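Local coordinates for protein response regulator (Colwellia psychrerythraea, PDB 3EQZ) that is a response regulator with a CheY-like receiver domain, the module through which two-component systems take up and pass on signals, at residues I8-T13 with N17-I22; E24-N29 with V114-L119; I50-M55 with E63-L68; G86-A91 with T105-I110; E31-P36 with L40-N45. All coordinates share one frame; numbering follows the deposited sequence.

Contact 1 of 5, residues I8-T13 with N17-I22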
# COMPACT_ATOMS: atom_id res chain seq x y z
N ILE B 8 10.49 19.38 -16.56
CA ILE B 8 10.62 19.26 -15.13
C ILE B 8 9.53 20.11 -14.46
O ILE B 8 9.47 21.33 -14.68
CB ILE B 8 11.99 19.79 -14.62
CG1 ILE B 8 13.11 18.95 -15.21
CG2 ILE B 8 12.04 19.76 -13.04
CD1 ILE B 8 14.50 19.57 -15.12
N VAL B 9 8.68 19.45 -13.67
CA VAL B 9 7.56 20.13 -13.01
C VAL B 9 7.73 20.04 -11.47
O VAL B 9 7.59 18.97 -10.85
CB VAL B 9 6.23 19.56 -13.49
CG1 VAL B 9 5.06 20.41 -13.02
CG2 VAL B 9 6.26 19.38 -15.03
N ASP B 10 8.04 21.17 -10.85
CA ASP B 10 8.41 21.18 -9.44
C ASP B 10 8.37 22.62 -9.04
O ASP B 10 9.09 23.44 -9.63
CB ASP B 10 9.84 20.67 -9.29
CG ASP B 10 10.29 20.51 -7.83
OD1 ASP B 10 9.56 20.94 -6.88
OD2 ASP B 10 11.39 19.92 -7.64
N ASP B 11 7.54 22.97 -8.06
CA ASP B 11 7.46 24.39 -7.68
C ASP B 11 8.55 24.82 -6.67
O ASP B 11 8.61 25.97 -6.25
CB ASP B 11 6.06 24.76 -7.21
CG ASP B 11 5.65 24.00 -5.97
OD1 ASP B 11 6.42 23.15 -5.48
OD2 ASP B 11 4.56 24.26 -5.47
N ASP B 12 9.43 23.90 -6.29
CA ASP B 12 10.51 24.25 -5.39
C ASP B 12 11.74 24.60 -6.22
O ASP B 12 12.27 23.80 -6.98
CB ASP B 12 10.79 23.11 -4.41
CG ASP B 12 11.87 23.46 -3.38
OD1 ASP B 12 13.07 23.36 -3.70
OD2 ASP B 12 11.52 23.82 -2.25
N THR B 13 12.17 25.85 -6.09
CA THR B 13 13.19 26.39 -6.96
C THR B 13 14.51 25.64 -6.83
O THR B 13 15.17 25.38 -7.82
CB THR B 13 13.36 27.89 -6.70
OG1 THR B 13 12.15 28.56 -7.11
CG2 THR B 13 14.55 28.46 -7.51
N ASN B 17 16.04 23.27 -9.80
CA ASN B 17 17.33 23.60 -10.39
C ASN B 17 18.30 22.41 -10.33
O ASN B 17 19.08 22.16 -11.30
CB ASN B 17 17.96 24.78 -9.64
CG ASN B 17 19.38 25.00 -10.05
OD1 ASN B 17 20.33 24.70 -9.29
ND2 ASN B 17 19.55 25.44 -11.30
N LEU B 18 18.26 21.68 -9.21
CA LEU B 18 19.08 20.48 -9.11
C LEU B 18 18.74 19.47 -10.20
O LEU B 18 19.63 18.99 -10.90
CB LEU B 18 18.98 19.85 -7.73
CG LEU B 18 19.59 18.44 -7.65
CD1 LEU B 18 21.13 18.45 -7.68
CD2 LEU B 18 19.07 17.75 -6.39
N LEU B 19 17.44 19.18 -10.39
CA LEU B 19 17.01 18.26 -11.47
C LEU B 19 17.50 18.78 -12.80
O LEU B 19 18.03 18.04 -13.65
CB LEU B 19 15.48 18.10 -11.52
CG LEU B 19 14.88 17.34 -10.34
CD1 LEU B 19 13.31 17.39 -10.31
CD2 LEU B 19 15.39 15.85 -10.31
N LYS B 20 17.26 20.06 -13.03
CA LYS B 20 17.70 20.65 -14.30
C LYS B 20 19.22 20.49 -14.56
O LYS B 20 19.63 20.25 -15.69
CB LYS B 20 17.32 22.13 -14.41
CG LYS B 20 17.61 22.64 -15.83
CD LYS B 20 16.99 24.02 -16.11
CE LYS B 20 16.94 24.23 -17.60
NZ LYS B 20 16.54 25.63 -17.97
N THR B 21 20.04 20.66 -13.55
CA THR B 21 21.47 20.51 -13.78
C THR B 21 21.86 19.05 -14.04
O THR B 21 22.82 18.79 -14.76
CB THR B 21 22.31 21.11 -12.64
OG1 THR B 21 22.06 20.40 -11.42
CG2 THR B 21 21.99 22.61 -12.43
N ILE B 22 21.09 18.10 -13.52
CA ILE B 22 21.36 16.70 -13.78
C ILE B 22 20.89 16.29 -15.18
O ILE B 22 21.53 15.49 -15.83
CB ILE B 22 20.70 15.79 -12.69
CG1 ILE B 22 21.49 15.88 -11.40
CG2 ILE B 22 20.67 14.31 -13.14
CD1 ILE B 22 20.65 15.63 -10.18

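Contact 2 of 5, residues E24-N29 with V114-L119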
# COMPACT_ATOMS: atom_id res chain seq x y z
N GLU B 24 20.34 18.35 -17.96
CA GLU B 24 20.72 19.08 -19.15
C GLU B 24 21.95 18.49 -19.88
O GLU B 24 22.00 18.50 -21.10
CB GLU B 24 20.95 20.55 -18.82
CG GLU B 24 20.95 21.44 -20.05
CD GLU B 24 20.73 22.93 -19.71
OE1 GLU B 24 20.89 23.29 -18.52
OE2 GLU B 24 20.39 23.72 -20.62
N PRO B 25 22.96 17.99 -19.14
CA PRO B 25 24.09 17.42 -19.90
C PRO B 25 23.68 16.21 -20.71
O PRO B 25 24.39 15.81 -21.64
CB PRO B 25 25.09 16.99 -18.79
CG PRO B 25 24.87 18.00 -17.70
CD PRO B 25 23.30 18.16 -17.71
N ILE B 26 22.53 15.62 -20.38
CA ILE B 26 22.14 14.38 -21.04
C ILE B 26 21.05 14.65 -22.07
O ILE B 26 21.12 14.13 -23.18
CB ILE B 26 21.64 13.30 -19.99
CG1 ILE B 26 22.75 13.06 -18.95
CG2 ILE B 26 21.22 12.03 -20.73
CD1 ILE B 26 22.37 12.36 -17.65
N PHE B 27 20.03 15.42 -21.71
CA PHE B 27 18.97 15.78 -22.65
C PHE B 27 18.98 17.29 -22.74
O PHE B 27 18.42 17.96 -21.87
CB PHE B 27 17.57 15.34 -22.15
CG PHE B 27 17.32 13.86 -22.18
CD1 PHE B 27 16.65 13.27 -23.24
CD2 PHE B 27 17.76 13.05 -21.13
CE1 PHE B 27 16.42 11.88 -23.27
CE2 PHE B 27 17.51 11.65 -21.15
CZ PHE B 27 16.85 11.06 -22.22
N GLY B 28 19.57 17.85 -23.78
CA GLY B 28 19.77 19.28 -23.80
C GLY B 28 18.48 20.07 -23.88
O GLY B 28 18.45 21.19 -23.40
N ASN B 29 17.43 19.49 -24.46
CA ASN B 29 16.13 20.17 -24.63
C ASN B 29 15.25 20.03 -23.39
O ASN B 29 14.21 19.39 -23.42
CB ASN B 29 15.37 19.60 -25.85
CG ASN B 29 16.13 19.81 -27.15
OD1 ASN B 29 16.79 20.87 -27.34
ND2 ASN B 29 16.08 18.81 -28.05
N VAL B 114 22.17 7.74 -9.09
CA VAL B 114 21.16 6.83 -9.71
C VAL B 114 20.38 7.55 -10.82
O VAL B 114 20.13 6.97 -11.87
CB VAL B 114 20.15 6.23 -8.67
CG1 VAL B 114 18.99 5.53 -9.36
CG2 VAL B 114 20.83 5.27 -7.74
N LEU B 115 20.02 8.81 -10.60
CA LEU B 115 19.23 9.55 -11.60
C LEU B 115 20.06 9.78 -12.89
O LEU B 115 19.58 9.64 -14.00
CB LEU B 115 18.75 10.89 -11.01
CG LEU B 115 17.92 11.72 -12.01
CD1 LEU B 115 16.72 11.00 -12.62
CD2 LEU B 115 17.42 13.03 -11.35
N THR B 116 21.31 10.13 -12.73
CA THR B 116 22.21 10.36 -13.88
C THR B 116 22.38 9.07 -14.69
O THR B 116 22.26 9.05 -15.93
CB THR B 116 23.59 10.84 -13.38
OG1 THR B 116 23.40 12.08 -12.70
CG2 THR B 116 24.55 11.05 -14.57
N CYS B 117 22.61 7.99 -13.95
CA CYS B 117 22.72 6.67 -14.54
C CYS B 117 21.43 6.24 -15.31
O CYS B 117 21.48 5.85 -16.50
CB CYS B 117 23.08 5.69 -13.43
SG CYS B 117 23.47 4.06 -14.06
N PHE B 118 20.27 6.40 -14.67
CA PHE B 118 19.00 6.12 -15.34
C PHE B 118 18.75 6.96 -16.62
O PHE B 118 18.35 6.44 -17.67
CB PHE B 118 17.81 6.25 -14.38
CG PHE B 118 16.49 6.00 -15.05
CD1 PHE B 118 16.15 4.73 -15.51
CD2 PHE B 118 15.59 7.04 -15.25
CE1 PHE B 118 14.94 4.50 -16.18
CE2 PHE B 118 14.38 6.82 -15.90
CZ PHE B 118 14.04 5.55 -16.34
N LEU B 119 18.91 8.28 -16.52
CA LEU B 119 18.68 9.11 -17.71
C LEU B 119 19.70 8.78 -18.82
O LEU B 119 19.38 8.81 -20.00
CB LEU B 119 18.77 10.58 -17.35
CG LEU B 119 17.67 11.11 -16.37
CD1 LEU B 119 17.95 12.54 -15.98
CD2 LEU B 119 16.31 11.00 -17.02

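Contact 3 of 5, residues I50-M55 with E63-L68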
# COMPACT_ATOMS: atom_id res chain seq x y z
N ILE B 50 8.42 13.45 -18.72
CA ILE B 50 7.97 14.42 -17.71
C ILE B 50 8.55 13.96 -16.38
O ILE B 50 8.34 12.80 -15.98
CB ILE B 50 6.45 14.44 -17.58
CG1 ILE B 50 5.81 14.76 -18.95
CG2 ILE B 50 6.00 15.37 -16.45
CD1 ILE B 50 4.30 14.43 -18.97
N ILE B 51 9.28 14.84 -15.71
CA ILE B 51 9.73 14.55 -14.35
C ILE B 51 8.85 15.37 -13.43
O ILE B 51 8.88 16.60 -13.47
CB ILE B 51 11.22 14.84 -14.14
CG1 ILE B 51 12.08 14.06 -15.17
CG2 ILE B 51 11.66 14.62 -12.69
CD1 ILE B 51 13.61 14.44 -15.11
N LEU B 52 8.05 14.67 -12.63
CA LEU B 52 7.01 15.31 -11.84
C LEU B 52 7.28 15.17 -10.34
O LEU B 52 7.31 14.03 -9.82
CB LEU B 52 5.63 14.73 -12.19
CG LEU B 52 4.41 15.26 -11.36
CD1 LEU B 52 4.23 16.81 -11.46
CD2 LEU B 52 3.06 14.56 -11.72
N ASP B 53 7.50 16.30 -9.65
CA ASP B 53 7.59 16.25 -8.19
C ASP B 53 6.17 16.25 -7.67
O ASP B 53 5.37 17.01 -8.16
CB ASP B 53 8.40 17.42 -7.57
CG ASP B 53 8.63 17.25 -6.03
OD1 ASP B 53 9.76 16.88 -5.61
OD2 ASP B 53 7.67 17.43 -5.24
N LEU B 54 5.85 15.38 -6.70
CA LEU B 54 4.49 15.27 -6.22
C LEU B 54 4.10 16.50 -5.42
O LEU B 54 2.93 16.77 -5.22
CB LEU B 54 4.30 14.04 -5.32
CG LEU B 54 4.37 12.67 -5.98
CD1 LEU B 54 4.08 11.62 -4.91
CD2 LEU B 54 3.45 12.53 -7.18
N MET B 55 5.10 17.23 -4.93
CA MET B 55 4.86 18.51 -4.27
C MET B 55 4.02 18.30 -2.99
O MET B 55 3.18 19.15 -2.63
CB MET B 55 4.17 19.48 -5.25
CG MET B 55 5.18 20.08 -6.33
SD MET B 55 4.47 21.07 -7.68
CE MET B 55 3.90 19.87 -8.92
N GLU B 63 -2.95 16.69 -9.06
CA GLU B 63 -3.70 17.36 -10.16
C GLU B 63 -3.05 17.22 -11.54
O GLU B 63 -3.72 17.12 -12.57
CB GLU B 63 -3.87 18.86 -9.85
CG GLU B 63 -4.77 19.61 -10.90
CD GLU B 63 -6.05 18.80 -11.30
OE1 GLU B 63 -6.52 17.99 -10.47
OE2 GLU B 63 -6.59 18.94 -12.43
N VAL B 64 -1.72 17.24 -11.59
CA VAL B 64 -1.06 17.05 -12.88
C VAL B 64 -1.33 15.61 -13.38
O VAL B 64 -1.62 15.40 -14.54
CB VAL B 64 0.45 17.34 -12.72
CG1 VAL B 64 1.27 16.84 -13.91
CG2 VAL B 64 0.68 18.87 -12.45
N ILE B 65 -1.25 14.63 -12.47
CA ILE B 65 -1.55 13.23 -12.82
C ILE B 65 -2.97 13.08 -13.33
O ILE B 65 -3.19 12.50 -14.41
CB ILE B 65 -1.30 12.29 -11.61
CG1 ILE B 65 0.21 12.16 -11.39
CG2 ILE B 65 -1.95 10.92 -11.84
CD1 ILE B 65 0.56 11.47 -10.06
N ARG B 66 -3.94 13.60 -12.57
CA ARG B 66 -5.34 13.66 -13.01
C ARG B 66 -5.48 14.32 -14.40
O ARG B 66 -6.10 13.78 -15.28
CB ARG B 66 -6.22 14.43 -12.01
CG ARG B 66 -7.71 14.08 -12.20
CD ARG B 66 -8.71 15.20 -11.93
NE ARG B 66 -8.32 16.45 -12.53
CZ ARG B 66 -8.59 16.82 -13.78
NH1 ARG B 66 -9.28 16.01 -14.59
NH2 ARG B 66 -8.13 17.99 -14.23
N HIS B 67 -4.90 15.50 -14.58
CA HIS B 67 -5.01 16.14 -15.90
C HIS B 67 -4.40 15.28 -17.02
O HIS B 67 -5.00 15.06 -18.06
CB HIS B 67 -4.33 17.52 -15.86
CG HIS B 67 -4.36 18.24 -17.18
ND1 HIS B 67 -5.34 19.17 -17.50
CD2 HIS B 67 -3.54 18.17 -18.26
CE1 HIS B 67 -5.13 19.62 -18.73
NE2 HIS B 67 -4.04 19.03 -19.21
N LEU B 68 -3.18 14.79 -16.79
CA LEU B 68 -2.52 13.96 -17.79
C LEU B 68 -3.34 12.74 -18.15
O LEU B 68 -3.43 12.38 -19.31
CB LEU B 68 -1.10 13.52 -17.32
CG LEU B 68 -0.05 14.62 -17.11
CD1 LEU B 68 1.13 14.02 -16.44
CD2 LEU B 68 0.40 15.32 -18.38

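Contact 4 of 5, residues G86-A91 with T105-I110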
# COMPACT_ATOMS: atom_id res chain seq x y z
N GLY B 86 4.80 4.91 1.83
CA GLY B 86 3.98 4.51 0.68
C GLY B 86 3.46 5.61 -0.24
O GLY B 86 2.75 5.27 -1.18
N VAL B 87 3.80 6.89 0.02
CA VAL B 87 3.25 8.01 -0.77
C VAL B 87 3.67 7.95 -2.25
O VAL B 87 2.86 8.08 -3.15
CB VAL B 87 3.56 9.41 -0.17
CG1 VAL B 87 3.02 10.52 -1.06
CG2 VAL B 87 2.97 9.58 1.22
N LEU B 88 4.95 7.67 -2.50
CA LEU B 88 5.42 7.60 -3.86
C LEU B 88 4.83 6.38 -4.57
O LEU B 88 4.43 6.47 -5.74
CB LEU B 88 6.95 7.53 -3.85
CG LEU B 88 7.66 7.73 -5.18
CD1 LEU B 88 7.25 9.02 -5.98
CD2 LEU B 88 9.17 7.69 -4.90
N HIS B 89 4.79 5.24 -3.87
CA HIS B 89 4.18 4.04 -4.44
C HIS B 89 2.68 4.24 -4.72
O HIS B 89 2.16 3.73 -5.70
CB HIS B 89 4.43 2.83 -3.51
CG HIS B 89 3.69 1.61 -3.91
ND1 HIS B 89 2.43 1.30 -3.42
CD2 HIS B 89 4.00 0.62 -4.79
CE1 HIS B 89 2.00 0.18 -3.97
NE2 HIS B 89 2.93 -0.25 -4.82
N SER B 90 1.98 4.97 -3.86
CA SER B 90 0.56 5.30 -4.09
C SER B 90 0.31 6.10 -5.39
O SER B 90 -0.59 5.77 -6.17
CB SER B 90 -0.00 6.07 -2.90
OG SER B 90 -0.04 5.18 -1.79
N ALA B 91 1.12 7.13 -5.61
CA ALA B 91 1.05 7.97 -6.80
C ALA B 91 1.37 7.15 -8.01
O ALA B 91 0.70 7.26 -9.07
CB ALA B 91 2.06 9.13 -6.70
N THR B 105 10.38 5.94 -10.54
CA THR B 105 10.18 6.86 -9.45
C THR B 105 11.48 7.03 -8.63
O THR B 105 12.34 6.16 -8.65
CB THR B 105 9.04 6.40 -8.46
OG1 THR B 105 9.46 5.25 -7.72
CG2 THR B 105 7.73 6.08 -9.24
N PHE B 106 11.60 8.15 -7.95
CA PHE B 106 12.78 8.46 -7.15
C PHE B 106 12.36 9.10 -5.87
O PHE B 106 11.62 10.06 -5.88
CB PHE B 106 13.68 9.48 -7.88
CG PHE B 106 14.31 8.93 -9.12
CD1 PHE B 106 15.61 8.37 -9.09
CD2 PHE B 106 13.60 8.91 -10.32
CE1 PHE B 106 16.21 7.84 -10.26
CE2 PHE B 106 14.18 8.36 -11.50
CZ PHE B 106 15.48 7.82 -11.47
N THR B 107 12.91 8.60 -4.76
CA THR B 107 12.66 9.20 -3.46
C THR B 107 13.54 10.41 -3.30
O THR B 107 14.64 10.51 -3.88
CB THR B 107 12.92 8.21 -2.31
OG1 THR B 107 14.30 7.82 -2.34
CG2 THR B 107 12.12 6.93 -2.53
N LYS B 108 13.03 11.38 -2.55
CA LYS B 108 13.81 12.50 -2.15
C LYS B 108 14.35 12.24 -0.72
O LYS B 108 13.77 11.42 0.02
CB LYS B 108 12.94 13.73 -2.18
CG LYS B 108 13.15 14.54 -3.40
CD LYS B 108 11.93 15.31 -3.71
CE LYS B 108 11.74 16.38 -2.73
NZ LYS B 108 10.73 17.37 -3.19
N PRO B 109 15.51 12.83 -0.38
CA PRO B 109 16.29 13.59 -1.36
C PRO B 109 16.94 12.65 -2.37
O PRO B 109 17.27 11.48 -2.10
CB PRO B 109 17.38 14.28 -0.51
CG PRO B 109 17.58 13.34 0.63
CD PRO B 109 16.27 12.57 0.85
N ILE B 110 17.13 13.23 -3.52
CA ILE B 110 17.42 12.51 -4.71
C ILE B 110 18.84 11.92 -4.69
O ILE B 110 19.77 12.60 -4.28
CB ILE B 110 17.24 13.51 -5.89
CG1 ILE B 110 16.73 12.79 -7.12
CG2 ILE B 110 18.48 14.30 -6.11
CD1 ILE B 110 15.25 13.02 -7.25

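Contact 5 of 5, residues E31-P36 with L40-N45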
# COMPACT_ATOMS: atom_id res chain seq x y z
N GLU B 31 13.22 21.76 -20.11
CA GLU B 31 12.54 22.97 -19.73
C GLU B 31 11.91 22.75 -18.35
O GLU B 31 11.27 21.73 -18.10
CB GLU B 31 11.49 23.29 -20.79
CG GLU B 31 10.55 24.38 -20.36
CD GLU B 31 9.90 25.17 -21.53
OE1 GLU B 31 9.48 24.56 -22.56
OE2 GLU B 31 9.78 26.42 -21.38
N ALA B 32 12.11 23.70 -17.43
CA ALA B 32 11.60 23.55 -16.10
C ALA B 32 10.43 24.49 -15.86
O ALA B 32 10.50 25.68 -16.20
CB ALA B 32 12.70 23.80 -15.09
N PHE B 33 9.35 23.96 -15.26
CA PHE B 33 8.14 24.72 -14.91
C PHE B 33 7.96 24.78 -13.41
O PHE B 33 7.76 23.73 -12.77
CB PHE B 33 6.90 24.05 -15.50
CG PHE B 33 6.82 24.14 -16.98
CD1 PHE B 33 6.03 25.11 -17.58
CD2 PHE B 33 7.60 23.32 -17.78
CE1 PHE B 33 6.00 25.22 -18.95
CE2 PHE B 33 7.57 23.45 -19.15
CZ PHE B 33 6.77 24.39 -19.73
N GLN B 34 8.00 25.98 -12.83
CA GLN B 34 7.75 26.10 -11.41
C GLN B 34 6.23 26.23 -11.14
O GLN B 34 5.78 26.19 -9.98
CB GLN B 34 8.49 27.29 -10.79
CG GLN B 34 9.81 27.68 -11.50
CD GLN B 34 11.05 27.38 -10.67
OE1 GLN B 34 12.10 27.00 -11.21
NE2 GLN B 34 10.93 27.56 -9.34
N HIS B 35 5.44 26.38 -12.20
CA HIS B 35 4.01 26.55 -12.08
C HIS B 35 3.29 25.46 -12.83
O HIS B 35 3.18 25.50 -14.07
CB HIS B 35 3.56 27.93 -12.62
CG HIS B 35 4.17 29.09 -11.90
ND1 HIS B 35 5.31 29.73 -12.35
CD2 HIS B 35 3.82 29.70 -10.75
CE1 HIS B 35 5.62 30.70 -11.51
NE2 HIS B 35 4.74 30.70 -10.53
N PRO B 36 2.77 24.49 -12.08
CA PRO B 36 2.13 23.32 -12.68
C PRO B 36 1.04 23.70 -13.66
O PRO B 36 0.90 23.08 -14.71
CB PRO B 36 1.53 22.59 -11.47
CG PRO B 36 2.44 22.95 -10.33
CD PRO B 36 3.03 24.32 -10.64
N LEU B 40 0.39 22.58 -17.61
CA LEU B 40 -0.80 21.84 -18.05
C LEU B 40 -1.45 22.38 -19.32
O LEU B 40 -2.39 21.79 -19.84
CB LEU B 40 -1.82 21.75 -16.92
CG LEU B 40 -1.43 20.82 -15.76
CD1 LEU B 40 -2.51 20.71 -14.71
CD2 LEU B 40 -1.05 19.43 -16.32
N THR B 41 -0.96 23.50 -19.83
CA THR B 41 -1.54 24.05 -21.07
C THR B 41 -0.88 23.36 -22.25
O THR B 41 -1.39 23.40 -23.38
CB THR B 41 -1.30 25.59 -21.19
OG1 THR B 41 0.10 25.87 -21.22
CG2 THR B 41 -1.93 26.34 -20.00
N LEU B 42 0.26 22.70 -21.98
CA LEU B 42 1.04 22.06 -23.05
C LEU B 42 0.42 20.76 -23.51
O LEU B 42 -0.21 20.06 -22.72
CB LEU B 42 2.47 21.77 -22.60
CG LEU B 42 3.34 22.96 -22.24
CD1 LEU B 42 4.69 22.50 -21.82
CD2 LEU B 42 3.41 23.85 -23.47
N SER B 43 0.58 20.42 -24.78
CA SER B 43 0.14 19.08 -25.22
C SER B 43 1.39 18.25 -25.56
O SER B 43 2.28 18.68 -26.27
CB SER B 43 -0.90 19.13 -26.38
OG SER B 43 -2.23 19.50 -25.95
N LEU B 44 1.47 17.07 -24.99
CA LEU B 44 2.70 16.35 -25.00
C LEU B 44 2.71 15.19 -25.99
O LEU B 44 1.67 14.67 -26.36
CB LEU B 44 2.96 15.85 -23.59
CG LEU B 44 2.78 17.04 -22.64
CD1 LEU B 44 2.55 16.55 -21.23
CD2 LEU B 44 3.98 17.99 -22.75
N ASN B 45 3.91 14.79 -26.41
CA ASN B 45 4.03 13.70 -27.35
C ASN B 45 4.53 12.42 -26.69
O ASN B 45 5.03 12.42 -25.58
CB ASN B 45 4.96 14.08 -28.52
CG ASN B 45 4.71 15.48 -29.02
OD1 ASN B 45 3.57 15.84 -29.36
ND2 ASN B 45 5.78 16.31 -29.03

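Contact 1 of 5, residues I8-T13 with N17-I22
Ile8, on the strand, and Leu19, on the helix, cross obliquely, so that the branch methyl of one rests against a terminal methyl of the other: Ile8 CG2 lies 3.8 Å from Leu19 CD1. The longer arm of the isoleucine takes a different course. With CG1 beside the backbone N and anti to the carbonyl carbon (chi1 -62°), CD1 runs past Leu19 and ends against the helix backbone at Lys20. Ile8 CD1 stands only 3.5 Å from Lys20 CA, closer than two carbons usually come. The Lys20 chain itself extends away from the strand beyond CB. One isoleucine thus touches two successive helix residues, its branch on Leu19 and its tip on Lys20. This is the opening half of a beta-alpha-beta unit, in which strand 6-9 passes through a short acidic loop into helix 13-23 and then to strand 30-33. In that loop Asp10 and Asp11 probably correspond to the paired acidic residues of CheY-like domains. Asp10 crosses Leu19 at about a right angle, with OD2 at 4.1 Å from Leu19 CD1, while that oxygen is hydrogen-bonded to Thr15 OG1. The other oxygen closes an Asx turn: Asp12 N donates to Asp10 OD1 over 3.0 Å, approaching from above the carboxylate plane. Asp12 in turn is the N-cap, its OD1 accepting from Thr15 N. At the first helical turn Asn17 N reaches Thr13 O at 3.0 Å, with an N-H...O angle of 158°.

Contact 2 of 5, residues E24-N29 with V114-L119
Ile26 and Leu119, which contribute most of the buried surface, meet where the loop after helix 13-23 folds against the last helix of a CheY-like alpha/beta domain. Helices 13-23 and 112-124 lie together on one face of its parallel sheet, and this contact, between segments 85 residues apart at their closest ends, packs the loop that follows helix 13-23 on the middle of helix 112-124. Ile26 turns CG1 anti to its own carbonyl carbon (chi1 -56°), which sends CD1 out to the helix while CG2 goes to a separate site. CD1 lies 4.0 Å from Leu119 CB and equally near Thr116 CG2, and sits 3.7 Å from the carbonyl oxygen Thr116 O. The Ile26 and Thr116 side chains stand at about a right angle. Both oxygens of Thr116 have polar partners in the helix: O accepts from Thr120 OG1, and OG1 is hydrogen-bonded to Thr112 O. Phe27 adds a smaller share. Its ring crosses Leu119 at a slant, with CE2 4.1 Å from Leu119 CB, and the ring also touches Ser2, Asn4 and Ser123. No hydrogen bond spans the two segments, so the join rests on the fit of carbon against carbon and carbon against carbonyl. Farther round the helix, Cys117 packs on Cys117 of the second subunit and Phe118 on Val114 of that subunit, which places the contact beside an interface of the assembly. The carbonyl oxygen Leu119 O lies 3.6 Å from Phe27 CE2 and 3.8 Å from Ile26 CG2.

Contact 3 of 5, residues I50-M55 with E63-L68
Leu52 swings CG to the side opposite its backbone N (chi1 176°), and Val64 does the same with CG1 (chi1 166°), so the two reach toward each other tip to tip. They form the centre of the strand-to-helix half of the beta-alpha-beta unit made by strand 49-53, helix 60-70 and strand 76-81 in this receiver fold. The axes of 50-53 and 63-68 approach to 10.2 Å, their N-to-C directions 141° apart. Leu52 CD2 wedges between two successive helix residues, 3.6 Å from Val64 CG1 and 3.7 Å from Ile65 CG1. On one flank Ile50 meets Leu68 end to end, CD1 to CD2 at 4.0 Å; on the other, Leu54 CD2 touches Ile65 CD1 more distantly, at 4.2 Å. All these side chains are buried. Asp53 points to the other face of the strand, where its OD1 forms a salt bridge with Lys108 NZ, a pairing familiar from receiver domains. Outside the core, Arg66 grips Glu63 side-on, its guanidinium held nearly flat with the carboxylate at its edge: Arg66 NH2 lies 2.6 Å from Glu63 OE2, on that oxygen's syn lone pair.

Contact 4 of 5, residues G86-A91 with T105-I110
Gly86 O, two residues ahead of the Leu88 that packs on Thr105, is held by two donors from one residue, Ser90 N at 2.8 Å and Ser90 OG at 2.9 Å. The hydroxyl comes from above the carbonyl plane, and the double grip fastens the first turn of helix 87-97 to its N-cap glycine. From that turn Leu88 reaches the strand, with CG anti to the backbone N (chi1 -169°). It and Thr105 slide past each other in opposite directions, leaving Leu88 CG 3.8 Å from Thr105 CB. One methyl, Leu88 CD2, does most of the remaining work: it sits 3.5 Å from Phe106 O and 3.9 Å from Thr107 CG2. Helix 87-91 and strand 105-107 run nearly antiparallel (164°), as expected for the helix-to-strand half of a beta-alpha-beta unit. Just beyond, Lys108 is followed by a cis peptide to Pro109, the lysine-proline pair characteristic of CheY-like domains. With no hydrogen bond between the segments, the leucine meets threonine and backbone atoms by van der Waals contact alone, so across these two segments the helix rests on the strand by shape rather than by polar bonds.

Contact 5 of 5, residues E31-P36 with L40-N45
Phe33 and Leu42 come at each other from opposite directions, and their ends make the tight spot of this contact: Phe33 CZ lies 3.5 Å from Leu42 CD1. The methyl approaches the ring obliquely, with Phe33 CE2 a little farther from it at 4.0 Å. The phenylalanine gets there by setting CG beside its backbone N and anti to the carbonyl carbon (chi1 -70°), while Leu42 uses a similar first torsion to aim its CD1 back at the strand. A second close point is made by the backbone. Leu40 N donates to Pro36 O at 3.0 Å, in the carbonyl plane but bent at the hydrogen (139°). Leu40 CG rests against the same oxygen, 3.4 Å from Pro36 O, so one carbonyl meets both the amide and the side chain of the residue four places on. This bond closes the short helix 36-39, whose N-cap position is taken by His35. The rest is loose. Glu31, Thr41 and Ser43 lie on the solvent side, and none of them is in contact across the two segments; even the touching residues are only partly buried. Inward, the pair has firmer support: both Phe33 and Leu42 pack on Phe7 of strand 6-9, while Pro36 touches Val64 and Leu40 touches His67, both of helix 60-70. Within this chain strand 30-33 is an outermost strand of the sheet, and the chain leaving it must pass over strand 6-9 to reach strand 49-53. A short helix and extended loop spanning strand 6-9 form the beta-alpha-beta crossover expected of the 2-1-3-4-5 strand order of receiver domains.

How the contacts relate
Four of the five contacts reach one parallel sheet, and contact 2 packs a loop on helix 112-124. Contacts 1 and 3 adjoin through neighbouring strands, Val9 N lying 2.9 Å from Ile51 O, and contact 5 joins the other edge of strand 6-9, where Phe33 N is 2.7 Å from Ile8 O. Contacts 3 and 4 are tied by Asp53 OD1 and Lys108 NZ, 2.6 Å apart; with Asp10 and Asp11, these two probably correspond to the acidic residues and the lysine of the receiver-domain active site. Contact 2 encloses contacts 3, 4 and 5 along the chain and touches contact 4 through Leu115 and Phe106. Contacts 4 and 5 are farthest separated, their centres about 21 Å apart.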